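Long-range contacts in L-amino acid deaminase (Proteus vulgaris, PDB 5I39), which probably works as a membrane-bound, FAD-dependent oxidoreductase that deaminates L-amino acids: residues S76-G81 and D342-A347; S262-S267 and T295-I300. All blocks are in the same frame, centred on the assembly; numbering follows the deposited sequence.

Contact 1. Residues S76-G81 and D342-A347; sequences SSRFYG and DQWSGA. With FAD (flavin-adenine dinucleotide), chain B.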
loop_
_atom_site.group_PDB
_atom_site.type_symbol
_atom_site.label_atom_id
_atom_site.label_comp_id
_atom_site.label_asym_id
_atom_site.label_seq_id
_atom_site.Cartn_x
_atom_site.Cartn_y
_atom_site.Cartn_z
ATOM N N SER A 76 -0.260 4.220 5.654
ATOM C CA SER A 76 1.035 3.719 5.224
ATOM C C SER A 76 1.958 3.231 6.348
ATOM O O SER A 76 3.098 2.868 6.072
ATOM C CB SER A 76 1.727 4.777 4.368
ATOM O OG SER A 76 0.954 5.073 3.215
ATOM N N SER A 77 1.484 3.223 7.595
ATOM C CA SER A 77 2.164 2.488 8.666
ATOM C C SER A 77 1.225 1.559 9.435
ATOM O O SER A 77 1.558 1.152 10.544
ATOM C CB SER A 77 2.839 3.463 9.636
ATOM O OG SER A 77 1.883 4.298 10.264
ATOM N N ARG A 78 0.086 1.195 8.831
ATOM C CA ARG A 78 -0.958 0.429 9.528
ATOM C C ARG A 78 -1.444 -0.798 8.750
ATOM O O ARG A 78 -2.405 -1.460 9.150
ATOM C CB ARG A 78 -2.135 1.355 9.862
ATOM C CG ARG A 78 -1.745 2.515 10.767
ATOM C CD ARG A 78 -2.889 3.485 11.038
ATOM N NE ARG A 78 -3.748 3.036 12.133
ATOM C CZ ARG A 78 -3.423 3.058 13.429
ATOM N NH1 ARG A 78 -2.237 3.504 13.842
ATOM N NH2 ARG A 78 -4.297 2.614 14.328
ATOM N N PHE A 79 -0.745 -1.130 7.676
ATOM C CA PHE A 79 -1.204 -2.134 6.728
ATOM C C PHE A 79 -0.861 -3.567 7.150
ATOM O O PHE A 79 -0.045 -3.789 8.032
ATOM C CB PHE A 79 -0.661 -1.801 5.334
ATOM C CG PHE A 79 0.832 -1.663 5.281
ATOM C CD1 PHE A 79 1.632 -2.788 5.243
ATOM C CD2 PHE A 79 1.441 -0.411 5.265
ATOM C CE1 PHE A 79 3.006 -2.686 5.192
ATOM C CE2 PHE A 79 2.823 -0.300 5.210
ATOM C CZ PHE A 79 3.603 -1.439 5.163
ATOM N N TYR A 80 -1.486 -4.533 6.489
ATOM C CA TYR A 80 -1.273 -5.956 6.769
ATOM C C TYR A 80 0.091 -6.412 6.271
ATOM O O TYR A 80 0.798 -7.127 6.978
ATOM C CB TYR A 80 -2.371 -6.807 6.135
ATOM C CG TYR A 80 -2.181 -8.307 6.257
ATOM C CD1 TYR A 80 -1.816 -8.906 7.464
ATOM C CD2 TYR A 80 -2.382 -9.137 5.155
ATOM C CE1 TYR A 80 -1.657 -10.282 7.565
ATOM C CE2 TYR A 80 -2.236 -10.514 5.250
ATOM C CZ TYR A 80 -1.873 -11.081 6.461
ATOM O OH TYR A 80 -1.728 -12.439 6.583
ATOM N N GLY A 81 0.425 -6.022 5.042
ATOM C CA GLY A 81 1.786 -6.148 4.519
ATOM C C GLY A 81 2.051 -7.124 3.403
ATOM O O GLY A 81 3.181 -7.580 3.262
ATOM N N ASP A 342 0.991 -6.273 19.399
ATOM C CA ASP A 342 0.166 -5.104 19.143
ATOM C C ASP A 342 -1.104 -5.484 18.401
ATOM O O ASP A 342 -1.198 -6.547 17.787
ATOM C CB ASP A 342 0.953 -4.059 18.334
ATOM C CG ASP A 342 0.586 -2.624 18.696
ATOM O OD1 ASP A 342 -0.546 -2.374 19.162
ATOM O OD2 ASP A 342 1.446 -1.739 18.513
ATOM N N GLN A 343 -2.070 -4.579 18.468
ATOM C CA GLN A 343 -3.383 -4.754 17.883
ATOM C C GLN A 343 -3.899 -3.356 17.568
ATOM O O GLN A 343 -3.884 -2.486 18.435
ATOM C CB GLN A 343 -4.270 -5.462 18.904
ATOM C CG GLN A 343 -5.697 -5.752 18.484
ATOM C CD GLN A 343 -6.317 -6.833 19.355
ATOM O OE1 GLN A 343 -6.034 -8.012 19.165
ATOM N NE2 GLN A 343 -7.145 -6.440 20.321
ATOM N N TRP A 344 -4.320 -3.128 16.331
ATOM C CA TRP A 344 -4.732 -1.799 15.896
ATOM C C TRP A 344 -5.726 -1.911 14.757
ATOM O O TRP A 344 -6.045 -3.014 14.300
ATOM C CB TRP A 344 -3.505 -0.973 15.481
ATOM C CG TRP A 344 -2.838 -1.449 14.220
ATOM C CD1 TRP A 344 -3.026 -0.952 12.964
ATOM C CD2 TRP A 344 -1.876 -2.503 14.095
ATOM N NE1 TRP A 344 -2.252 -1.637 12.064
ATOM C CE2 TRP A 344 -1.523 -2.585 12.730
ATOM C CE3 TRP A 344 -1.276 -3.388 15.003
ATOM C CZ2 TRP A 344 -0.603 -3.524 12.246
ATOM C CZ3 TRP A 344 -0.356 -4.325 14.521
ATOM C CH2 TRP A 344 -0.031 -4.382 13.152
ATOM N N SER A 345 -6.219 -0.761 14.314
ATOM C CA SER A 345 -7.163 -0.660 13.203
ATOM C C SER A 345 -6.746 0.454 12.253
ATOM O O SER A 345 -6.088 1.411 12.666
ATOM C CB SER A 345 -8.568 -0.378 13.730
ATOM O OG SER A 345 -9.021 -1.450 14.522
ATOM N N GLY A 346 -7.148 0.335 10.994
ATOM C CA GLY A 346 -6.861 1.343 9.991
ATOM C C GLY A 346 -8.081 1.682 9.165
ATOM O O GLY A 346 -8.929 0.829 8.928
ATOM N N ALA A 347 -8.145 2.938 8.733
ATOM C CA ALA A 347 -9.218 3.456 7.890
ATOM C C ALA A 347 -8.734 3.584 6.450
ATOM O O ALA A 347 -7.676 4.163 6.199
ATOM C CB ALA A 347 -9.664 4.817 8.401
HETATM P PA FAD B . -1.877 7.613 3.806
HETATM O O1A FAD B . -3.071 7.605 4.768
HETATM O O2A FAD B . -0.733 6.710 4.225
HETATM O O5B FAD B . -1.247 9.065 3.659
HETATM C C5B FAD B . -2.016 10.213 3.329
HETATM C C4B FAD B . -1.400 11.355 4.115
HETATM O O4B FAD B . -2.023 12.589 3.703
HETATM C C3B FAD B . -1.646 11.213 5.619
HETATM O O3B FAD B . -0.398 11.112 6.303
HETATM C C2B FAD B . -2.449 12.479 5.952
HETATM O O2B FAD B . -2.179 13.000 7.267
HETATM C C1B FAD B . -2.054 13.429 4.836
HETATM N N9A FAD B . -3.014 14.496 4.538
HETATM C C8A FAD B . -4.304 14.358 4.305
HETATM N N7A FAD B . -4.890 15.536 4.002
HETATM C C5A FAD B . -3.909 16.427 4.061
HETATM C C6A FAD B . -3.805 17.871 3.864
HETATM N N6A FAD B . -4.897 18.596 3.547
HETATM N N1A FAD B . -2.600 18.457 4.001
HETATM C C2A FAD B . -1.503 17.746 4.294
HETATM N N3A FAD B . -1.518 16.426 4.511
HETATM C C4A FAD B . -2.672 15.756 4.398
HETATM N N1 FAD B . -1.978 -2.268 0.855
HETATM C C2 FAD B . -1.226 -3.261 0.371
HETATM O O2 FAD B . -0.665 -3.086 -0.726
HETATM N N3 FAD B . -1.083 -4.424 1.052
HETATM C C4 FAD B . -1.681 -4.693 2.218
HETATM O O4 FAD B . -1.495 -5.754 2.797
HETATM C C4X FAD B . -2.545 -3.663 2.811
HETATM N N5 FAD B . -3.246 -3.843 3.962
HETATM C C5X FAD B . -3.867 -2.808 4.536
HETATM C C6 FAD B . -4.407 -2.907 5.820
HETATM C C7 FAD B . -5.003 -1.821 6.456
HETATM C C7M FAD B . -5.531 -1.946 7.867
HETATM C C8 FAD B . -5.090 -0.531 5.756
HETATM C C8M FAD B . -5.693 0.688 6.412
HETATM C C9 FAD B . -4.571 -0.436 4.464
HETATM C C9A FAD B . -3.972 -1.518 3.828
HETATM N N10 FAD B . -3.454 -1.419 2.531
HETATM C C10 FAD B . -2.629 -2.419 2.023
HETATM C "C1'" FAD B . -3.600 -0.205 1.754
HETATM C "C2'" FAD B . -2.467 0.749 1.893
HETATM O "O2'" FAD B . -2.065 0.793 3.258
HETATM C "C3'" FAD B . -2.963 2.107 1.405
HETATM O "O3'" FAD B . -3.594 2.002 0.102
HETATM C "C4'" FAD B . -1.862 3.136 1.291
HETATM O "O4'" FAD B . -1.102 3.186 2.514
HETATM C "C5'" FAD B . -2.466 4.499 1.006
HETATM O "O5'" FAD B . -1.378 5.424 0.970
HETATM P P FAD B . -1.709 7.009 0.924
HETATM O O1P FAD B . -0.392 7.718 0.826
HETATM O O2P FAD B . -2.793 7.268 -0.100
HETATM O O3P FAD B . -2.455 7.268 2.344
#
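At the flavin site of this FAD-dependent oxidoreductase of the DAO family, Arg78 and Trp344 fasten the cofactor-binding loop 76-81 to the β-strand residues 342-347. The two side chains run antiparallel past one another, each bonding to the other segment's backbone. Trp344 NE1 lies 2.9 Å from Arg78 O and its N-H points almost straight at it (168°). The oxygen is close to the indole plane, yet the nitrogen stands above the carbonyl plane and so is not on a lone pair. In return, Arg78 holds Ser345 O from the flank of its guanidinium, through NE and NH2. Arg78 NH2 is 2.7 Å from Ser345 O and approaches in the carbonyl plane, whereas Arg78 NE, at 2.9 Å, is tilted from it. A bend at chi3 (84°) turns the guanidinium so that this oxygen sits at its edge. Trp344 CD1 comes over one guanidinium face, 3.9 Å above its plane and toward its rim, with the two flat groups 70° apart. Arg78 was modelled in two conformers, so the grip describes one of them. Arg16 adds a cation-pi contact to Trp344.

The loop then meets FAD along its length. Gly81 N donates to the flavin O4 at 3.0 Å, and Ser76 N and OG both bond to the phosphate oxygen O2A. Ser76 OG also accepts from the ribityl O4', so one hydroxyl joins the two parts of the cofactor. On the strand, Gly346 C comes to 3.8 Å from the flavin methyl C8M.

Contact 2. Residues S262-S267 and T295-I300; sequences SQQLIS and TSPRVI. With FAD (flavin-adenine dinucleotide), chain B.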
loop_
_atom_site.group_PDB
_atom_site.type_symbol
_atom_site.label_atom_id
_atom_site.label_comp_id
_atom_site.label_asym_id
_atom_site.label_seq_id
_atom_site.Cartn_x
_atom_site.Cartn_y
_atom_site.Cartn_z
ATOM N N SER A 262 -9.026 -4.358 10.942
ATOM C CA SER A 262 -8.194 -4.572 12.126
ATOM C C SER A 262 -6.955 -5.389 11.776
ATOM O O SER A 262 -6.952 -6.148 10.803
ATOM C CB SER A 262 -8.988 -5.277 13.226
ATOM O OG SER A 262 -9.944 -4.403 13.800
ATOM N N GLN A 263 -5.910 -5.214 12.581
ATOM C CA GLN A 263 -4.626 -5.885 12.395
ATOM C C GLN A 263 -4.037 -6.263 13.738
ATOM O O GLN A 263 -4.257 -5.575 14.739
ATOM C CB GLN A 263 -3.640 -4.962 11.682
ATOM C CG GLN A 263 -4.040 -4.536 10.285
ATOM C CD GLN A 263 -4.190 -5.692 9.314
ATOM O OE1 GLN A 263 -3.606 -6.765 9.476
ATOM N NE2 GLN A 263 -4.978 -5.480 8.301
ATOM N N GLN A 264 -3.279 -7.353 13.742
ATOM C CA GLN A 264 -2.591 -7.844 14.929
ATOM C C GLN A 264 -1.163 -8.222 14.572
ATOM O O GLN A 264 -0.861 -8.535 13.417
ATOM C CB GLN A 264 -3.307 -9.068 15.492
ATOM C CG GLN A 264 -4.740 -8.797 15.910
ATOM C CD GLN A 264 -5.532 -10.068 16.125
ATOM O OE1 GLN A 264 -5.610 -10.916 15.238
ATOM N NE2 GLN A 264 -6.144 -10.198 17.294
ATOM N N LEU A 265 -0.286 -8.175 15.569
ATOM C CA LEU A 265 1.098 -8.596 15.417
ATOM C C LEU A 265 1.432 -9.481 16.604
ATOM O O LEU A 265 1.229 -9.072 17.749
ATOM C CB LEU A 265 2.039 -7.390 15.363
ATOM C CG LEU A 265 3.530 -7.701 15.160
ATOM C CD1 LEU A 265 3.783 -8.327 13.799
ATOM C CD2 LEU A 265 4.382 -6.453 15.329
ATOM N N ILE A 266 1.930 -10.685 16.329
ATOM C CA ILE A 266 2.303 -11.637 17.374
ATOM C C ILE A 266 3.764 -12.040 17.236
ATOM O O ILE A 266 4.357 -11.937 16.157
ATOM C CB ILE A 266 1.378 -12.882 17.390
ATOM C CG1 ILE A 266 1.526 -13.727 16.113
ATOM C CG2 ILE A 266 -0.067 -12.442 17.606
ATOM C CD1 ILE A 266 0.765 -15.038 16.144
ATOM N N SER A 267 4.342 -12.504 18.338
ATOM C CA SER A 267 5.721 -12.965 18.329
ATOM C C SER A 267 5.840 -14.283 17.572
ATOM O O SER A 267 4.854 -14.997 17.354
ATOM C CB SER A 267 6.275 -13.097 19.749
ATOM O OG SER A 267 5.578 -14.072 20.502
ATOM N N THR A 295 -1.187 -10.858 11.576
ATOM C CA THR A 295 -2.407 -11.656 11.439
ATOM C C THR A 295 -3.622 -10.774 11.696
ATOM O O THR A 295 -3.499 -9.687 12.236
ATOM C CB THR A 295 -2.404 -12.871 12.403
ATOM O OG1 THR A 295 -3.599 -13.645 12.231
ATOM C CG2 THR A 295 -2.296 -12.437 13.863
ATOM N N SER A 296 -4.797 -11.266 11.324
ATOM C CA SER A 296 -6.057 -10.549 11.547
ATOM C C SER A 296 -7.226 -11.459 11.198
ATOM O O SER A 296 -7.065 -12.337 10.362
ATOM C CB SER A 296 -6.109 -9.293 10.673
ATOM O OG SER A 296 -7.415 -8.760 10.571
ATOM N N PRO A 297 -8.408 -11.250 11.820
ATOM C CA PRO A 297 -9.584 -12.031 11.395
ATOM C C PRO A 297 -10.054 -11.768 9.955
ATOM O O PRO A 297 -10.744 -12.609 9.385
ATOM C CB PRO A 297 -10.669 -11.612 12.396
ATOM C CG PRO A 297 -10.209 -10.312 12.956
ATOM C CD PRO A 297 -8.714 -10.394 12.981
ATOM N N ARG A 298 -9.703 -10.612 9.392
ATOM C CA ARG A 298 -10.022 -10.287 8.000
ATOM C C ARG A 298 -9.003 -9.278 7.467
ATOM O O ARG A 298 -8.828 -8.205 8.050
ATOM C CB ARG A 298 -11.438 -9.715 7.902
ATOM C CG ARG A 298 -11.957 -9.584 6.478
ATOM C CD ARG A 298 -13.293 -8.858 6.416
ATOM N NE ARG A 298 -14.403 -9.661 6.943
ATOM C CZ ARG A 298 -15.181 -10.489 6.238
ATOM N NH1 ARG A 298 -15.008 -10.675 4.927
ATOM N NH2 ARG A 298 -16.156 -11.152 6.859
ATOM N N VAL A 299 -8.346 -9.627 6.359
ATOM C CA VAL A 299 -7.279 -8.789 5.767
ATOM C C VAL A 299 -7.591 -8.199 4.384
ATOM O O VAL A 299 -6.798 -7.399 3.879
ATOM C CB VAL A 299 -5.915 -9.528 5.707
ATOM C CG1 VAL A 299 -5.413 -9.823 7.109
ATOM C CG2 VAL A 299 -5.986 -10.807 4.877
ATOM N N ILE A 300 -8.713 -8.580 3.775
ATOM C CA ILE A 300 -9.145 -8.016 2.487
ATOM C C ILE A 300 -10.624 -7.621 2.616
ATOM O O ILE A 300 -11.476 -8.480 2.849
ATOM C CB ILE A 300 -8.910 -9.005 1.307
ATOM C CG1 ILE A 300 -7.409 -9.335 1.161
ATOM C CG2 ILE A 300 -9.444 -8.421 -0.002
ATOM C CD1 ILE A 300 -7.078 -10.433 0.185
HETATM P PA FAD B . -1.877 7.613 3.806
HETATM O O1A FAD B . -3.071 7.605 4.768
HETATM O O2A FAD B . -0.733 6.710 4.225
HETATM O O5B FAD B . -1.247 9.065 3.659
HETATM C C5B FAD B . -2.016 10.213 3.329
HETATM C C4B FAD B . -1.400 11.355 4.115
HETATM O O4B FAD B . -2.023 12.589 3.703
HETATM C C3B FAD B . -1.646 11.213 5.619
HETATM O O3B FAD B . -0.398 11.112 6.303
HETATM C C2B FAD B . -2.449 12.479 5.952
HETATM O O2B FAD B . -2.179 13.000 7.267
HETATM C C1B FAD B . -2.054 13.429 4.836
HETATM N N9A FAD B . -3.014 14.496 4.538
HETATM C C8A FAD B . -4.304 14.358 4.305
HETATM N N7A FAD B . -4.890 15.536 4.002
HETATM C C5A FAD B . -3.909 16.427 4.061
HETATM C C6A FAD B . -3.805 17.871 3.864
HETATM N N6A FAD B . -4.897 18.596 3.547
HETATM N N1A FAD B . -2.600 18.457 4.001
HETATM C C2A FAD B . -1.503 17.746 4.294
HETATM N N3A FAD B . -1.518 16.426 4.511
HETATM C C4A FAD B . -2.672 15.756 4.398
HETATM N N1 FAD B . -1.978 -2.268 0.855
HETATM C C2 FAD B . -1.226 -3.261 0.371
HETATM O O2 FAD B . -0.665 -3.086 -0.726
HETATM N N3 FAD B . -1.083 -4.424 1.052
HETATM C C4 FAD B . -1.681 -4.693 2.218
HETATM O O4 FAD B . -1.495 -5.754 2.797
HETATM C C4X FAD B . -2.545 -3.663 2.811
HETATM N N5 FAD B . -3.246 -3.843 3.962
HETATM C C5X FAD B . -3.867 -2.808 4.536
HETATM C C6 FAD B . -4.407 -2.907 5.820
HETATM C C7 FAD B . -5.003 -1.821 6.456
HETATM C C7M FAD B . -5.531 -1.946 7.867
HETATM C C8 FAD B . -5.090 -0.531 5.756
HETATM C C8M FAD B . -5.693 0.688 6.412
HETATM C C9 FAD B . -4.571 -0.436 4.464
HETATM C C9A FAD B . -3.972 -1.518 3.828
HETATM N N10 FAD B . -3.454 -1.419 2.531
HETATM C C10 FAD B . -2.629 -2.419 2.023
HETATM C "C1'" FAD B . -3.600 -0.205 1.754
HETATM C "C2'" FAD B . -2.467 0.749 1.893
HETATM O "O2'" FAD B . -2.065 0.793 3.258
HETATM C "C3'" FAD B . -2.963 2.107 1.405
HETATM O "O3'" FAD B . -3.594 2.002 0.102
HETATM C "C4'" FAD B . -1.862 3.136 1.291
HETATM O "O4'" FAD B . -1.102 3.186 2.514
HETATM C "C5'" FAD B . -2.466 4.499 1.006
HETATM O "O5'" FAD B . -1.378 5.424 0.970
HETATM P P FAD B . -1.709 7.009 0.924
HETATM O O1P FAD B . -0.392 7.718 0.826
HETATM O O2P FAD B . -2.793 7.268 -0.100
HETATM O O3P FAD B . -2.455 7.268 2.344
HETATM O O HOH W 1 -10.248 -6.867 10.292
HETATM O O HOH W 2 -5.844 -13.408 13.982
#
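Gln264 and Thr295 meet first through their backbones, as an antiparallel hydrogen-bonded pair. Gln264 N lies 2.8 Å from Thr295 O, and the return bond from Thr295 N to Gln264 O measures 3.0 Å with a nearly straight N-H (167°).

Polar side chains extend the pair. Ser296 OG lies 2.7 Å from Ser262 O and 2.9 Å from Arg298 O; its single proton could go to either. Water 1 links Ser262 N to Arg298 O. Water 2 donates to both Gln264 OE1 and Thr295 OG1, while Thr295 OG1 also bonds to Phe284 O and Gln264 NE2 to Gln343 OE1.

Van der Waals contacts centre on Thr295: with OG1 trans to the backbone N (chi1 -179°), CG2 falls between that nitrogen and the carbonyl carbon, and there meets Gln264 CB at 3.9 Å. The extended Gln264 chain lays its polar OE1 against carbon, 3.7 Å from Ser296 CA and close to Pro297 CD. Ile266 CG2 touches Thr295 CG2 at 4.4 Å. Toward the flavin, Gln263 CG lies 3.8 Å from FAD C7M.

One antiparallel pair beside a water-bridged loop, in the large mixed β-sheet, is consistent with the substrate domain of DAO-family flavoenzymes.

From the N terminus, the chain passes strand 63-66 and enters loop 76-81, the first half of contact 1, whose partner 342-347 lies 261 residues further on, so contact 1 closes a long loop. Contact 2 is nested inside it: residues 262-267 end strand 257-266 and run into the following loop, and 28 residues on, 295-300 returns against them, closing a short excursion of strands and loops with no helix. The next strand, 340-350, then pairs antiparallel with 257-266, which thus has both 293-295 and 340-350 as neighbours in one sheet. The contacts touch directly: Gln263 N lies 2.8 Å from Trp344 O, a probable hydrogen bond, and Tyr80 packs on Val299. Together they tie the sheet to the FAD-binding loop.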